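PDB 4WZZ: putative sugar ABC transporter, substrate-binding protein from Clostridium phytofermentans, which binds L-rhamnose and probably delivers such a sugar to the membrane components of an ABC transporter. Local coordinates for residues C114-A119 against L140-A145; P239-I244 against G266-T271. One frame throughout, in Å; residues are numbered along the deposited sequence.

Contact 1. Residues C114-A119 against L140-A145; sequences CIAIAA and LSLDSA. With RAM (alpha-L-rhamnopyranose), chain B.
With chi1 of Ser141 at 180° and that of Ser144 at 179°, each hydroxyl lies opposite its own backbone nitrogen and faces a carbonyl of 114-119. The two segments are neighbouring parallel strands of a beta-alpha-beta unit, continued into the loops at their C-terminal ends, where periplasmic binding proteins of this fold hold their sugar. Ile115 O receives Leu140 N in a nearly linear bond (175° at the hydrogen), and Ile117 N returns one to Leu140 O. Ile117 O is gripped twice: Ser141 OG meets it almost head-on at 2.9 Å, while Leu142 N comes in from well above the carbonyl plane at 3.0 Å. Beyond the strands the pairing goes on, Ala119 N donating to Ser144 O at 2.7 Å. Ser144 OG donates to Ala119 O at 2.7 Å, in the carbonyl plane. On the apolar side, Leu140 CD2 packs against Ala116 CB at 3.7 Å, and helix 299-315 covers both Leu140 and Leu142. The turn at Asp143 has positive phi and carries the carboxylate out to the rhamnose. Tyr68 OH and Gln157 NE2 hydrogen-bond to Asp143 OD1, which should help fix the rotation of the group. Both carboxylate oxygens accept from the sugar: rhamnose O4 donates to Asp143 OD1 at 2.7 Å, and rhamnose O3 to Asp143 OD2 at 2.6 Å.

Contact 2. Residues P239-I244 against G266-T271; sequences PNIKVI and GKVKLT
Both methyls of Val268 touch the 239-244 segment, and the path of the side chain can be traced outward from the backbone. CB carries the two branches. Val268 CG2 ends 3.6 Å from Ile241 O and also lies beside the Ile241 CG2 methyl. Val268 CG1, anti to the backbone nitrogen (chi1 179°), meets Ile241 CG2 at 4.1 Å and, along the strand, Ile244 CD1 at 4.2 Å. The valine thus packs against two isoleucines, whose chains it meets at a slant; Leu235 of helix 224-237 and Leu259 of helix 249-261 close over it. Further along the same face, Leu270 CD1 rests 3.9 Å from Ile244 CB and touches Ile244 CG2 as well, while helix 249-261 packs against the leucine.

The backbones run parallel and are joined by three bonds. Lys269 N donates to Lys242 O, Ile244 N to Lys269 O, and Thr271 N to Ile244 O, all of them close to straight at the hydrogen. Val243 and Lys269 point to the other face, covered by helix 160-174. The amino group of Lys269 turns away to the carbonyls of Ser265 and His289.

At the solvent-facing start of the pair, water adds to the direct bonding: Lys242 O, already bonded to Lys269 N, also accepts from water 1 at 2.8 Å. Water 1 donates to Lys267 O as well, at 2.7 Å. Water 2 donates to Lys267 O and accepts from Lys242 NZ at 2.8 Å, so Lys267 O accepts from two waters. The pair closes a beta-alpha-beta crossover whose connection runs through helix 249-261, with 269-272 as the outermost strand of a four-stranded parallel sheet, as in the Rossmann-like lobes of periplasmic binding proteins.

How the contacts relate
From the N terminus, strand 114-117 leads through helix 126-134 to strand 138-142, and contact 1 closes that loop. After strands 179-185 and 212-219 of the second sheet, strand 243-246 leads through helix 249-261 to 269-272 and closes contact 2. The two loops follow in series, neither nested nor crossed. Contact 1 belongs to the eight-stranded mixed sheet and contact 2 to the four-stranded parallel one, on opposite sides of the chain's centre; their own centres are 34 Å apart and their nearest atoms about 16 Å. Rhamnose lies between the lobes next to contact 1, while the Thr271 side chain of contact 2 is about 12 Å from it.

Contact 1. Residues C114-A119 against L140-A145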
ATOM      1  N   CYS A 114       4.274 -19.293  -9.654  1.00 21.80           N
ATOM      2  CA  CYS A 114       3.359 -18.348  -9.032  1.00 21.03           C
ATOM      3  C   CYS A 114       3.886 -16.940  -9.232  1.00 20.01           C
ATOM      4  O   CYS A 114       5.094 -16.720  -9.207  1.00 19.68           O
ATOM      5  CB  CYS A 114       3.240 -18.675  -7.549  1.00 20.77           C
ATOM      6  SG  CYS A 114       2.148 -17.585  -6.628  1.00 24.06           S
ATOM      7  N   ILE A 115       2.973 -16.012  -9.488  1.00 20.27           N
ATOM      8  CA  ILE A 115       3.284 -14.585  -9.541  1.00 20.74           C
ATOM      9  C   ILE A 115       2.435 -13.862  -8.503  1.00 21.16           C
ATOM     10  O   ILE A 115       1.219 -14.048  -8.447  1.00 19.44           O
ATOM     11  CB  ILE A 115       3.003 -14.007 -10.950  1.00 19.03           C
ATOM     12  CG1 ILE A 115       4.014 -14.565 -11.948  1.00 24.32           C
ATOM     13  CG2 ILE A 115       3.046 -12.462 -10.954  1.00 19.72           C
ATOM     14  CD1 ILE A 115       3.735 -14.162 -13.363  1.00 23.17           C
ATOM     15  N   ALA A 116       3.089 -13.059  -7.667  1.00 19.36           N
ATOM     16  CA  ALA A 116       2.402 -12.195  -6.721  1.00 16.43           C
ATOM     17  C   ALA A 116       2.699 -10.782  -7.170  1.00 15.72           C
ATOM     18  O   ALA A 116       3.858 -10.411  -7.275  1.00 17.52           O
ATOM     19  CB  ALA A 116       2.928 -12.424  -5.300  1.00 18.73           C
ATOM     20  N   ILE A 117       1.662  -9.998  -7.444  1.00 16.05           N
ATOM     21  CA  ILE A 117       1.878  -8.687  -8.029  1.00 16.99           C
ATOM     22  C   ILE A 117       1.129  -7.549  -7.329  1.00 14.52           C
ATOM     23  O   ILE A 117      -0.031  -7.682  -6.957  1.00 16.13           O
ATOM     24  CB  ILE A 117       1.567  -8.717  -9.519  1.00 17.23           C
ATOM     25  CG1 ILE A 117       1.900  -7.368 -10.159  1.00 16.25           C
ATOM     26  CG2 ILE A 117       0.120  -9.155  -9.779  1.00 21.01           C
ATOM     27  CD1 ILE A 117       2.205  -7.464 -11.648  1.00 21.71           C
ATOM     28  N   ALA A 118       1.845  -6.439  -7.151  1.00 13.79           N
ATOM     29  CA  ALA A 118       1.294  -5.193  -6.631  1.00 13.23           C
ATOM     30  C   ALA A 118       1.086  -4.275  -7.821  1.00 13.33           C
ATOM     31  O   ALA A 118       2.046  -3.725  -8.375  1.00 14.97           O
ATOM     32  CB  ALA A 118       2.245  -4.562  -5.639  1.00 12.82           C
ATOM     33  N   ALA A 119      -0.173  -4.148  -8.238  1.00 14.70           N
ATOM     34  CA  ALA A 119      -0.499  -3.584  -9.538  1.00 14.24           C
ATOM     35  C   ALA A 119      -0.310  -2.095  -9.656  1.00 16.28           C
ATOM     36  O   ALA A 119      -0.743  -1.332  -8.790  1.00 16.60           O
ATOM     37  CB  ALA A 119      -1.962  -3.929  -9.906  1.00 17.12           C
ATOM     38  N   LEU A 140      -1.502 -14.177  -7.866  1.00 21.75           N
ATOM     39  CA  LEU A 140      -1.994 -13.584  -6.627  1.00 20.66           C
ATOM     40  C   LEU A 140      -1.629 -12.099  -6.687  1.00 20.12           C
ATOM     41  O   LEU A 140      -0.668 -11.723  -7.349  1.00 19.33           O
ATOM     42  CB  LEU A 140      -1.294 -14.261  -5.439  1.00 26.09           C
ATOM     43  CG  LEU A 140      -1.485 -13.721  -4.034  1.00 26.19           C
ATOM     44  CD1 LEU A 140      -1.462 -14.846  -3.033  1.00 26.88           C
ATOM     45  CD2 LEU A 140      -0.401 -12.685  -3.710  1.00 29.15           C
ATOM     46  N   SER A 141      -2.411 -11.255  -6.031  1.00 18.66           N
ATOM     47  CA  SER A 141      -2.087  -9.841  -6.001  1.00 17.57           C
ATOM     48  C   SER A 141      -1.948  -9.431  -4.542  1.00 18.73           C
ATOM     49  O   SER A 141      -2.581 -10.031  -3.675  1.00 18.24           O
ATOM     50  CB  SER A 141      -3.193  -9.073  -6.730  1.00 20.80           C
ATOM     51  OG  SER A 141      -2.969  -7.692  -6.753  1.00 22.33           O
ATOM     52  N   LEU A 142      -1.097  -8.432  -4.276  1.00 16.26           N
ATOM     53  CA  LEU A 142      -0.930  -7.870  -2.939  1.00 18.72           C
ATOM     54  C   LEU A 142      -0.703  -6.366  -3.046  1.00 13.67           C
ATOM     55  O   LEU A 142      -0.252  -5.877  -4.085  1.00 14.55           O
ATOM     56  CB  LEU A 142       0.229  -8.507  -2.151  1.00 14.39           C
ATOM     57  CG  LEU A 142       1.664  -8.074  -2.475  1.00 14.45           C
ATOM     58  CD1 LEU A 142       2.652  -8.630  -1.460  1.00 15.15           C
ATOM     59  CD2 LEU A 142       2.056  -8.509  -3.876  1.00 17.04           C
ATOM     60  N   ASP A 143      -1.006  -5.659  -1.957  1.00 12.92           N
ATOM     61  CA  ASP A 143      -0.678  -4.226  -1.787  1.00 13.04           C
ATOM     62  C   ASP A 143      -1.562  -3.339  -2.651  1.00 13.04           C
ATOM     63  O   ASP A 143      -2.213  -2.409  -2.153  1.00 13.82           O
ATOM     64  CB  ASP A 143       0.805  -3.976  -2.085  1.00 12.27           C
ATOM     65  CG  ASP A 143       1.218  -2.534  -1.885  1.00 12.05           C
ATOM     66  OD1 ASP A 143       0.863  -1.941  -0.847  1.00 10.86           O
ATOM     67  OD2 ASP A 143       1.918  -2.023  -2.773  1.00 10.91           O
ATOM     68  N   SER A 144      -1.570  -3.614  -3.946  1.00 13.23           N
ATOM     69  CA  SER A 144      -2.375  -2.866  -4.904  1.00 13.18           C
ATOM     70  C   SER A 144      -2.981  -3.871  -5.886  1.00 14.31           C
ATOM     71  O   SER A 144      -2.265  -4.627  -6.549  1.00 14.83           O
ATOM     72  CB  SER A 144      -1.495  -1.833  -5.621  1.00 16.77           C
ATOM     73  OG  SER A 144      -2.226  -1.091  -6.587  1.00 14.57           O
ATOM     74  N   ALA A 145      -4.303  -3.898  -5.953  1.00 15.76           N
ATOM     75  CA  ALA A 145      -4.992  -5.005  -6.623  1.00 16.41           C
ATOM     76  C   ALA A 145      -4.977  -4.905  -8.149  1.00 17.66           C
ATOM     77  O   ALA A 145      -5.211  -3.834  -8.721  1.00 17.11           O
ATOM     78  CB  ALA A 145      -6.439  -5.092  -6.126  1.00 17.05           C
TER
HETATM   79  C1  RAM B 401       3.833   3.296  -1.347  1.00  9.99           C
HETATM   80  C2  RAM B 401       3.236   2.369  -2.399  1.00  9.31           C
HETATM   81  C3  RAM B 401       2.411   1.239  -1.780  1.00  9.34           C
HETATM   82  C4  RAM B 401       1.445   1.775  -0.730  1.00  8.93           C
HETATM   83  C5  RAM B 401       2.183   2.658   0.274  1.00  6.38           C
HETATM   84  C6  RAM B 401       1.231   3.293   1.275  1.00  7.27           C
HETATM   85  O1  RAM B 401       4.846   2.625  -0.683  1.00 14.55           O
HETATM   86  O2  RAM B 401       2.451   3.179  -3.219  1.00  9.58           O
HETATM   87  O3  RAM B 401       1.748   0.574  -2.852  1.00  9.79           O
HETATM   88  O4  RAM B 401       0.815   0.695  -0.066  1.00  8.74           O
HETATM   89  O5  RAM B 401       2.875   3.688  -0.379  1.00  8.18           O

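Contact 2. Residues P239-I244 against G266-T271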
ATOM      1  N   PRO A 239      -2.042  28.343  -0.680  1.00 18.02           N
ATOM      2  CA  PRO A 239      -1.155  28.628   0.451  1.00 13.88           C
ATOM      3  C   PRO A 239      -1.884  28.506   1.786  1.00 16.00           C
ATOM      4  O   PRO A 239      -1.198  28.302   2.795  1.00 19.56           O
ATOM      5  CB  PRO A 239      -0.740  30.081   0.227  1.00 18.36           C
ATOM      6  CG  PRO A 239      -1.068  30.388  -1.168  1.00 19.72           C
ATOM      7  CD  PRO A 239      -2.119  29.455  -1.636  1.00 21.46           C
ATOM      8  N   ASN A 240      -3.220  28.633   1.795  1.00 19.03           N
ATOM      9  CA  ASN A 240      -3.962  28.565   3.059  1.00 19.57           C
ATOM     10  C   ASN A 240      -4.366  27.161   3.412  1.00 15.82           C
ATOM     11  O   ASN A 240      -5.173  26.966   4.323  1.00 17.80           O
ATOM     12  CB  ASN A 240      -5.229  29.416   3.033  1.00 19.92           C
ATOM     13  CG  ASN A 240      -5.724  29.763   4.442  1.00 25.22           C
ATOM     14  OD1 ASN A 240      -4.939  29.869   5.395  1.00 32.28           O
ATOM     15  ND2 ASN A 240      -7.023  29.942   4.573  1.00 31.63           N
ATOM     16  N   ILE A 241      -3.818  26.190   2.690  1.00 13.79           N
ATOM     17  CA  ILE A 241      -4.109  24.791   2.975  1.00 12.75           C
ATOM     18  C   ILE A 241      -3.755  24.436   4.420  1.00 13.76           C
ATOM     19  O   ILE A 241      -2.741  24.900   4.968  1.00 15.47           O
ATOM     20  CB  ILE A 241      -3.358  23.877   1.973  1.00 13.39           C
ATOM     21  CG1 ILE A 241      -3.813  22.437   2.130  1.00 16.36           C
ATOM     22  CG2 ILE A 241      -1.854  23.955   2.159  1.00 15.06           C
ATOM     23  CD1 ILE A 241      -3.289  21.555   1.034  1.00 18.34           C
ATOM     24  N   LYS A 242      -4.596  23.633   5.056  1.00 10.45           N
ATOM     25  CA  LYS A 242      -4.372  23.263   6.444  1.00 12.30           C
ATOM     26  C   LYS A 242      -3.693  21.907   6.586  1.00 12.11           C
ATOM     27  O   LYS A 242      -2.918  21.705   7.517  1.00 12.84           O
ATOM     28  CB  LYS A 242      -5.703  23.252   7.196  1.00 16.46           C
ATOM     29  CG  LYS A 242      -6.347  24.623   7.292  1.00 19.05           C
ATOM     30  CD  LYS A 242      -5.473  25.577   8.077  1.00 29.13           C
ATOM     31  CE  LYS A 242      -5.798  27.049   7.755  1.00 35.51           C
ATOM     32  NZ  LYS A 242      -4.993  28.014   8.575  1.00 35.25           N
ATOM     33  N   VAL A 243      -4.026  20.962   5.703  1.00  9.23           N
ATOM     34  CA  VAL A 243      -3.526  19.602   5.799  1.00  8.67           C
ATOM     35  C   VAL A 243      -3.255  19.045   4.407  1.00  9.65           C
ATOM     36  O   VAL A 243      -4.084  19.195   3.488  1.00 10.08           O
ATOM     37  CB  VAL A 243      -4.535  18.658   6.492  1.00 12.39           C
ATOM     38  CG1 VAL A 243      -3.933  17.276   6.669  1.00 13.95           C
ATOM     39  CG2 VAL A 243      -4.985  19.224   7.827  1.00 13.89           C
ATOM     40  N   ILE A 244      -2.105  18.392   4.275  1.00  9.76           N
ATOM     41  CA  ILE A 244      -1.802  17.535   3.132  1.00  8.02           C
ATOM     42  C   ILE A 244      -1.934  16.086   3.604  1.00  7.52           C
ATOM     43  O   ILE A 244      -1.372  15.702   4.619  1.00  8.98           O
ATOM     44  CB  ILE A 244      -0.402  17.797   2.558  1.00  9.05           C
ATOM     45  CG1 ILE A 244      -0.322  19.220   1.970  1.00 11.09           C
ATOM     46  CG2 ILE A 244      -0.058  16.789   1.470  1.00 10.01           C
ATOM     47  CD1 ILE A 244       1.111  19.651   1.618  1.00  8.94           C
ATOM     48  N   GLY A 266       4.634  24.396  11.332  1.00 17.33           N
ATOM     49  CA  GLY A 266       3.694  24.947  12.284  1.00 25.96           C
ATOM     50  C   GLY A 266       2.380  25.396  11.670  1.00 23.11           C
ATOM     51  O   GLY A 266       1.427  25.642  12.394  1.00 24.60           O
ATOM     52  N   LYS A 267       2.339  25.525  10.340  1.00 17.19           N
ATOM     53  CA  LYS A 267       1.171  26.067   9.631  1.00 14.45           C
ATOM     54  C   LYS A 267       0.439  25.060   8.749  1.00 17.43           C
ATOM     55  O   LYS A 267      -0.798  25.078   8.658  1.00 18.18           O
ATOM     56  CB  LYS A 267       1.593  27.238   8.724  1.00 17.51           C
ATOM     57  CG  LYS A 267       2.260  28.370   9.430  1.00 21.09           C
ATOM     58  CD  LYS A 267       1.414  28.919  10.554  1.00 30.48           C
ATOM     59  CE  LYS A 267       0.187  29.647  10.045  1.00 37.76           C
ATOM     60  NZ  LYS A 267      -0.243  30.686  11.032  1.00 43.28           N
ATOM     61  N   VAL A 268       1.184  24.201   8.061  1.00 11.23           N
ATOM     62  CA  VAL A 268       0.587  23.187   7.219  1.00 11.31           C
ATOM     63  C   VAL A 268       0.961  21.857   7.816  1.00 14.37           C
ATOM     64  O   VAL A 268       2.153  21.552   7.986  1.00 14.48           O
ATOM     65  CB  VAL A 268       1.124  23.237   5.767  1.00 14.19           C
ATOM     66  CG1 VAL A 268       0.494  22.137   4.916  1.00 15.29           C
ATOM     67  CG2 VAL A 268       0.879  24.617   5.156  1.00 17.99           C
ATOM     68  N   LYS A 269      -0.051  21.075   8.161  1.00 10.80           N
ATOM     69  CA  LYS A 269       0.168  19.798   8.767  1.00  9.31           C
ATOM     70  C   LYS A 269       0.037  18.693   7.723  1.00  8.65           C
ATOM     71  O   LYS A 269      -0.486  18.885   6.607  1.00 12.21           O
ATOM     72  CB  LYS A 269      -0.791  19.577   9.926  1.00 11.61           C
ATOM     73  CG  LYS A 269      -0.625  20.563  11.098  1.00 14.26           C
ATOM     74  CD  LYS A 269       0.796  20.498  11.666  1.00 18.66           C
ATOM     75  CE  LYS A 269       0.949  21.255  12.937  1.00 25.72           C
ATOM     76  NZ  LYS A 269       2.328  21.094  13.457  1.00 17.10           N
ATOM     77  N   LEU A 270       0.561  17.540   8.094  1.00  9.71           N
ATOM     78  CA  LEU A 270       0.743  16.436   7.172  1.00  9.63           C
ATOM     79  C   LEU A 270       0.273  15.147   7.838  1.00  8.33           C
ATOM     80  O   LEU A 270       0.593  14.896   8.986  1.00  8.39           O
ATOM     81  CB  LEU A 270       2.222  16.307   6.831  1.00  9.41           C
ATOM     82  CG  LEU A 270       2.652  15.189   5.877  1.00  7.67           C
ATOM     83  CD1 LEU A 270       2.004  15.361   4.517  1.00 10.31           C
ATOM     84  CD2 LEU A 270       4.167  15.175   5.768  1.00  8.30           C
ATOM     85  N   THR A 271      -0.489  14.347   7.107  1.00  8.31           N
ATOM     86  CA  THR A 271      -0.765  12.981   7.521  1.00  8.00           C
ATOM     87  C   THR A 271      -0.809  12.098   6.271  1.00  9.60           C
ATOM     88  O   THR A 271      -0.545  12.554   5.153  1.00  7.89           O
ATOM     89  CB  THR A 271      -2.034  12.862   8.386  1.00  8.66           C
ATOM     90  OG1 THR A 271      -2.096  11.566   8.994  1.00  9.24           O
ATOM     91  CG2 THR A 271      -3.290  13.101   7.573  1.00  8.10           C
TER
HETATM   92  O   HOH W   1      -2.683  23.484   9.653  1.00 22.48           O
HETATM   93  O   HOH W   2      -2.503  27.101   9.362  1.00 43.20           O